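Local coordinates for protein chaperone CupB2 (Pseudomonas aeruginosa, PDB 3Q48) that probably acts as a periplasmic chaperone of the pilus-assembly family, helping fimbrial subunits to fold before they are built into surface fibres, at residues L116-V121 and S138-F143; T108-L113 and A207-K212. One frame throughout, in Å; residues are numbered along the deposited sequence.

Interaction 1 pairs neighbouring strands inside the N-terminal immunoglobulin-like domain, whereas interaction 2 joins a loop of that domain to a turn of the C-terminal one. Their centres are 21 Å apart, on opposite sides of the chain's centre, yet strand 112-121 runs through both. Leu113 is one direct link, its CD1 lying 3.8 Å from Leu142 O and 3.9 Å from Phe143 CE1; Glu111 also packs on Phe143. Along the chain, the hairpin-like pairing of interaction 1 is nested within the much longer loop that interaction 2 closes.

Interaction 1. Residues L116-V121 and S138-F143; sequences LNILEV and SRFKLF
With CG beside its backbone N (chi1 -60°), Asn117 lays its amide next to Arg139, whose side chain leaves with CG opposite the backbone N (chi1 -158°) and stays extended as far as NE. The two therefore run side by side in the same direction, and Arg139 NH1 donates to Asn117 OD1 over 2.8 Å. The donor reaches a lone pair in the amide's carbonyl plane, but the bond is bent at the hydrogen (138°) and the amide and guanidinium planes are clearly inclined. OD1 also touches the methylene CG of Arg139. Asp65 OD2, the stronger partner of Arg139 NH1 in a salt bridge, also accepts from Asn117 ND2, while Arg137 donates to OD1; the amide is thus gripped at both ends, and its rotation is fixed.

Beneath these side chains lies the antiparallel ladder of strands 112-121 and 136-145, adjacent in the N-terminal immunoglobulin-like domain of a PapD-type chaperone. Leu116 and Phe140 form a hydrogen-bonded pair, with Leu116 N to Phe140 O at 2.8 Å and Phe140 N to Leu116 O at 2.7 Å. Ile118 and Ser138 repeat the pattern, their second bond, Ser138 N to Ile118 O, being nearly straight. Between them, Asn117 and Arg139 make the non-hydrogen-bonded pair, where the CA atoms approach to 4.5 Å.

The opposite face, carrying Leu116, Ile118, Ser138 and Phe140, is mostly apolar in its contacts. Ile118 brings CG1 to the edge of the Phe140 ring, 3.8 Å from CE2, near the ring plane. Leu116 meets Phe140 mainly through CB, and its side chain packs further on Ile64 of strand 58-65 and Val37 of strand 36-40.

Interaction 2. Residues T108-L113 and A207-K212; sequences TDRESL and APFSTK
Arg110 and Phe209 supply the charged-group-to-ring part of this contact. The ring brings its CD2 corner over the centre of one guanidinium face, 3.3 Å from Arg110 CZ. From the ring's side, Arg110 NH1 lies at the edge, near the ring plane, and the two flat groups are inclined by 59°. This is an edge-on approach of the aromatic to the cation's face, not a parallel stack. A bend at chi3 (77°) folds the arginine chain so that its head can meet the ring.

Salt bridging on the loop side holds that head in place. Asp109 receives it side-on through two nitrogens: Arg110 NH2 reaches the syn lone pair of Asp109 OD2 at 2.7 Å, and NE bonds to OD1 at 3.1 Å, with a further bond from NE to OD2. Asp109 OD2 also lies 3.8 Å from Phe209 CE2; the carboxylate, nearly parallel to the ring, sits beyond its edge and does not cover its face.

Apolar packing is sparser. Arg110 CB touches both Pro208 CB, at 4.1 Å, and Phe209 CE2, at 4.0 Å.

Ala207 to Ser210 is a type II beta turn with Pro208 and Phe209 at its corners. One side-chain hydrogen bond lies within it: Ser210 OG donates to Pro208 O at 2.9 Å, from above the carbonyl plane.

No hydrogen bond spans the two segments, which belong to the N- and C-terminal domains of this PapD-like chaperone. Between them the meeting rests on ring-edge and methylene packing, while Glu111, salt-bridged to Arg145, adds hydrogen bonds to Tyr184 and Pro182 alongside; the aspartate probably offsets the arginine's charge beside the aromatic.

Interaction 1. Residues L116-V121 and S138-F143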
loop_
_atom_site.group_PDB
_atom_site.type_symbol
_atom_site.label_atom_id
_atom_site.label_comp_id
_atom_site.label_asym_id
_atom_site.label_seq_id
_atom_site.Cartn_x
_atom_site.Cartn_y
_atom_site.Cartn_z
ATOM N N LEU A 116 -0.995 0.491 -8.376
ATOM C CA LEU A 116 -2.061 0.252 -9.336
ATOM C C LEU A 116 -2.904 1.494 -9.393
ATOM O O LEU A 116 -3.296 2.031 -8.338
ATOM C CB LEU A 116 -2.921 -0.927 -8.919
ATOM C CG LEU A 116 -4.120 -1.294 -9.764
ATOM C CD1 LEU A 116 -3.782 -1.590 -11.225
ATOM C CD2 LEU A 116 -4.760 -2.499 -9.088
ATOM N N ASN A 117 -3.110 1.999 -10.616
ATOM C CA ASN A 117 -3.999 3.147 -10.826
ATOM C C ASN A 117 -5.305 2.660 -11.496
ATOM O O ASN A 117 -5.269 1.792 -12.371
ATOM C CB ASN A 117 -3.362 4.172 -11.713
ATOM C CG ASN A 117 -2.088 4.716 -11.173
ATOM O OD1 ASN A 117 -2.095 5.662 -10.380
ATOM N ND2 ASN A 117 -0.957 4.179 -11.661
ATOM N N ILE A 118 -6.443 3.211 -11.083
ATOM C CA ILE A 118 -7.731 2.920 -11.720
ATOM C C ILE A 118 -8.338 4.251 -12.007
ATOM O O ILE A 118 -8.513 5.050 -11.107
ATOM C CB ILE A 118 -8.703 2.178 -10.803
ATOM C CG1 ILE A 118 -8.135 0.805 -10.307
ATOM C CG2 ILE A 118 -10.165 2.157 -11.414
ATOM C CD1 ILE A 118 -7.817 -0.245 -11.355
ATOM N N LEU A 119 -8.661 4.499 -13.264
ATOM C CA LEU A 119 -9.284 5.750 -13.654
ATOM C C LEU A 119 -10.662 5.467 -14.251
ATOM O O LEU A 119 -10.814 4.619 -15.185
ATOM C CB LEU A 119 -8.404 6.467 -14.671
ATOM C CG LEU A 119 -8.805 7.867 -15.103
ATOM C CD1 LEU A 119 -9.032 8.779 -13.923
ATOM C CD2 LEU A 119 -7.727 8.459 -15.974
ATOM N N GLU A 120 -11.651 6.161 -13.689
ATOM C CA GLU A 120 -13.036 6.067 -14.131
ATOM C C GLU A 120 -13.281 7.180 -15.140
ATOM O O GLU A 120 -13.081 8.351 -14.855
ATOM C CB GLU A 120 -13.984 6.173 -12.929
ATOM C CG GLU A 120 -15.484 5.973 -13.271
ATOM C CD GLU A 120 -16.455 6.659 -12.255
ATOM O OE1 GLU A 120 -16.506 6.234 -11.071
ATOM O OE2 GLU A 120 -17.185 7.616 -12.657
ATOM N N VAL A 121 -13.652 6.811 -16.344
ATOM C CA VAL A 121 -13.924 7.796 -17.373
ATOM C C VAL A 121 -15.403 7.522 -17.594
ATOM O O VAL A 121 -15.779 6.671 -18.403
ATOM C CB VAL A 121 -13.133 7.491 -18.661
ATOM C CG1 VAL A 121 -13.325 8.605 -19.665
ATOM C CG2 VAL A 121 -11.672 7.250 -18.367
ATOM N N SER A 138 -8.139 6.513 -8.886
ATOM C CA SER A 138 -7.695 5.812 -7.672
ATOM C C SER A 138 -6.307 5.199 -7.768
ATOM O O SER A 138 -5.876 4.787 -8.840
ATOM C CB SER A 138 -8.673 4.722 -7.315
ATOM O OG SER A 138 -9.574 5.247 -6.390
ATOM N N ARG A 139 -5.646 5.100 -6.616
ATOM C CA ARG A 139 -4.247 4.703 -6.561
ATOM C C ARG A 139 -3.957 3.754 -5.399
ATOM O O ARG A 139 -3.958 4.210 -4.261
ATOM C CB ARG A 139 -3.414 5.962 -6.437
ATOM C CG ARG A 139 -1.989 5.773 -6.882
ATOM C CD ARG A 139 -1.275 7.069 -7.081
ATOM N NE ARG A 139 0.144 6.796 -6.975
ATOM C CZ ARG A 139 0.916 6.444 -7.998
ATOM N NH1 ARG A 139 0.414 6.328 -9.233
ATOM N NH2 ARG A 139 2.201 6.238 -7.788
ATOM N N PHE A 140 -3.706 2.458 -5.691
ATOM C CA PHE A 140 -3.462 1.337 -4.697
ATOM C C PHE A 140 -2.014 0.786 -4.628
ATOM O O PHE A 140 -1.344 0.629 -5.643
ATOM C CB PHE A 140 -4.416 0.144 -4.970
ATOM C CG PHE A 140 -5.832 0.575 -5.149
ATOM C CD1 PHE A 140 -6.669 0.710 -4.037
ATOM C CD2 PHE A 140 -6.299 0.983 -6.414
ATOM C CE1 PHE A 140 -7.995 1.206 -4.188
ATOM C CE2 PHE A 140 -7.583 1.459 -6.573
ATOM C CZ PHE A 140 -8.449 1.571 -5.469
ATOM N N LYS A 141 -1.543 0.468 -3.431
ATOM C CA LYS A 141 -0.229 -0.069 -3.297
ATOM C C LYS A 141 -0.227 -1.470 -3.842
ATOM O O LYS A 141 -1.155 -2.257 -3.554
ATOM C CB LYS A 141 0.187 -0.091 -1.833
ATOM C CG LYS A 141 0.474 1.251 -1.309
ATOM C CD LYS A 141 0.584 1.238 0.216
ATOM C CE LYS A 141 0.500 2.723 0.677
ATOM N NZ LYS A 141 0.462 2.904 2.158
ATOM N N LEU A 142 0.820 -1.794 -4.605
ATOM C CA LEU A 142 1.080 -3.187 -4.995
ATOM C C LEU A 142 2.407 -3.667 -4.373
ATOM O O LEU A 142 3.471 -3.096 -4.593
ATOM C CB LEU A 142 1.071 -3.330 -6.515
ATOM C CG LEU A 142 0.829 -4.697 -7.210
ATOM C CD1 LEU A 142 0.654 -4.482 -8.694
ATOM C CD2 LEU A 142 1.965 -5.653 -7.039
ATOM N N PHE A 143 2.333 -4.689 -3.549
ATOM C CA PHE A 143 3.501 -5.262 -2.905
ATOM C C PHE A 143 3.947 -6.566 -3.598
ATOM O O PHE A 143 3.290 -7.607 -3.517
ATOM C CB PHE A 143 3.241 -5.531 -1.406
ATOM C CG PHE A 143 2.787 -4.316 -0.626
ATOM C CD1 PHE A 143 3.680 -3.311 -0.280
ATOM C CD2 PHE A 143 1.464 -4.204 -0.212
ATOM C CE1 PHE A 143 3.249 -2.178 0.463
ATOM C CE2 PHE A 143 1.016 -3.097 0.535
ATOM C CZ PHE A 143 1.891 -2.103 0.881
#

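Interaction 2. Residues T108-L113 and A207-K212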
loop_
_atom_site.group_PDB
_atom_site.type_symbol
_atom_site.label_atom_id
_atom_site.label_comp_id
_atom_site.label_asym_id
_atom_site.label_seq_id
_atom_site.Cartn_x
_atom_site.Cartn_y
_atom_site.Cartn_z
ATOM N N THR A 108 15.328 -9.808 -4.047
ATOM C CA THR A 108 14.968 -11.161 -3.606
ATOM C C THR A 108 14.795 -11.201 -2.076
ATOM O O THR A 108 14.212 -12.147 -1.538
ATOM C CB THR A 108 16.096 -12.169 -4.044
ATOM O OG1 THR A 108 17.330 -11.848 -3.376
ATOM C CG2 THR A 108 16.349 -12.081 -5.527
ATOM N N ASP A 109 15.301 -10.178 -1.382
ATOM C CA ASP A 109 15.379 -10.180 0.104
ATOM C C ASP A 109 14.420 -9.181 0.786
ATOM O O ASP A 109 14.503 -8.953 2.001
ATOM C CB ASP A 109 16.779 -9.740 0.520
ATOM C CG ASP A 109 16.999 -8.262 0.235
ATOM O OD1 ASP A 109 16.743 -7.840 -0.917
ATOM O OD2 ASP A 109 17.405 -7.527 1.143
ATOM N N ARG A 110 13.566 -8.553 -0.019
ATOM C CA ARG A 110 12.623 -7.552 0.451
ATOM C C ARG A 110 11.498 -7.361 -0.544
ATOM O O ARG A 110 11.634 -7.648 -1.735
ATOM C CB ARG A 110 13.322 -6.210 0.760
ATOM C CG ARG A 110 13.924 -5.530 -0.457
ATOM C CD ARG A 110 14.921 -4.462 -0.033
ATOM N NE ARG A 110 16.209 -5.042 0.400
ATOM C CZ ARG A 110 17.137 -4.366 1.079
ATOM N NH1 ARG A 110 16.920 -3.084 1.404
ATOM N NH2 ARG A 110 18.267 -4.966 1.435
ATOM N N GLU A 111 10.369 -6.890 -0.025
ATOM C CA GLU A 111 9.218 -6.536 -0.838
ATOM C C GLU A 111 9.628 -5.422 -1.798
ATOM O O GLU A 111 10.507 -4.585 -1.488
ATOM C CB GLU A 111 8.079 -6.065 0.084
ATOM C CG GLU A 111 7.211 -7.204 0.555
ATOM C CD GLU A 111 6.041 -6.776 1.469
ATOM O OE1 GLU A 111 6.068 -5.652 2.088
ATOM O OE2 GLU A 111 5.103 -7.598 1.574
ATOM N N SER A 112 9.003 -5.428 -2.968
ATOM C CA SER A 112 9.002 -4.242 -3.864
ATOM C C SER A 112 7.618 -3.584 -3.947
ATOM O O SER A 112 6.573 -4.250 -3.865
ATOM C CB SER A 112 9.512 -4.596 -5.234
ATOM O OG SER A 112 10.905 -4.858 -5.141
ATOM N N LEU A 113 7.658 -2.260 -4.066
ATOM C CA LEU A 113 6.461 -1.436 -4.084
ATOM C C LEU A 113 6.139 -0.852 -5.476
ATOM O O LEU A 113 6.973 -0.167 -6.081
ATOM C CB LEU A 113 6.642 -0.331 -3.089
ATOM C CG LEU A 113 5.495 0.657 -3.046
ATOM C CD1 LEU A 113 4.139 0.038 -2.592
ATOM C CD2 LEU A 113 6.022 1.800 -2.161
ATOM N N ALA A 207 9.439 1.900 4.583
ATOM C CA ALA A 207 9.949 0.944 3.605
ATOM C C ALA A 207 10.869 -0.029 4.341
ATOM O O ALA A 207 11.448 0.345 5.400
ATOM C CB ALA A 207 10.737 1.723 2.527
ATOM N N PRO A 208 11.029 -1.254 3.792
ATOM C CA PRO A 208 11.949 -2.221 4.404
ATOM C C PRO A 208 13.357 -1.604 4.660
ATOM O O PRO A 208 13.850 -0.810 3.865
ATOM C CB PRO A 208 12.082 -3.337 3.347
ATOM C CG PRO A 208 10.981 -3.097 2.344
ATOM C CD PRO A 208 10.670 -1.619 2.404
ATOM N N PHE A 209 13.975 -1.968 5.774
ATOM C CA PHE A 209 15.340 -1.558 6.037
ATOM C C PHE A 209 15.510 -0.016 5.926
ATOM O O PHE A 209 16.540 0.488 5.442
ATOM C CB PHE A 209 16.295 -2.368 5.149
ATOM C CG PHE A 209 16.067 -3.868 5.222
ATOM C CD1 PHE A 209 16.169 -4.557 6.438
ATOM C CD2 PHE A 209 15.792 -4.613 4.052
ATOM C CE1 PHE A 209 16.004 -5.977 6.506
ATOM C CE2 PHE A 209 15.594 -6.016 4.107
ATOM C CZ PHE A 209 15.691 -6.697 5.347
ATOM N N SER A 210 14.497 0.716 6.394
ATOM C CA SER A 210 14.502 2.194 6.344
ATOM C C SER A 210 13.989 2.831 7.618
ATOM O O SER A 210 13.531 2.152 8.518
ATOM C CB SER A 210 13.674 2.739 5.202
ATOM O OG SER A 210 13.974 2.088 3.987
ATOM N N THR A 211 14.100 4.145 7.676
ATOM C CA THR A 211 13.647 4.913 8.820
ATOM C C THR A 211 12.626 5.945 8.353
ATOM O O THR A 211 12.780 6.535 7.270
ATOM C CB THR A 211 14.803 5.693 9.430
ATOM O OG1 THR A 211 15.386 6.454 8.379
ATOM C CG2 THR A 211 15.868 4.769 10.065
ATOM N N LYS A 212 11.595 6.185 9.152
ATOM C CA LYS A 212 10.696 7.280 8.879
ATOM C C LYS A 212 10.677 8.236 10.072
ATOM O O LYS A 212 10.767 7.818 11.222
ATOM C CB LYS A 212 9.305 6.727 8.596
ATOM C CG LYS A 212 8.349 7.753 8.010
ATOM C CD LYS A 212 6.928 7.231 7.944
ATOM C CE LYS A 212 5.978 8.358 7.456
ATOM N NZ LYS A 212 6.288 8.764 6.027
#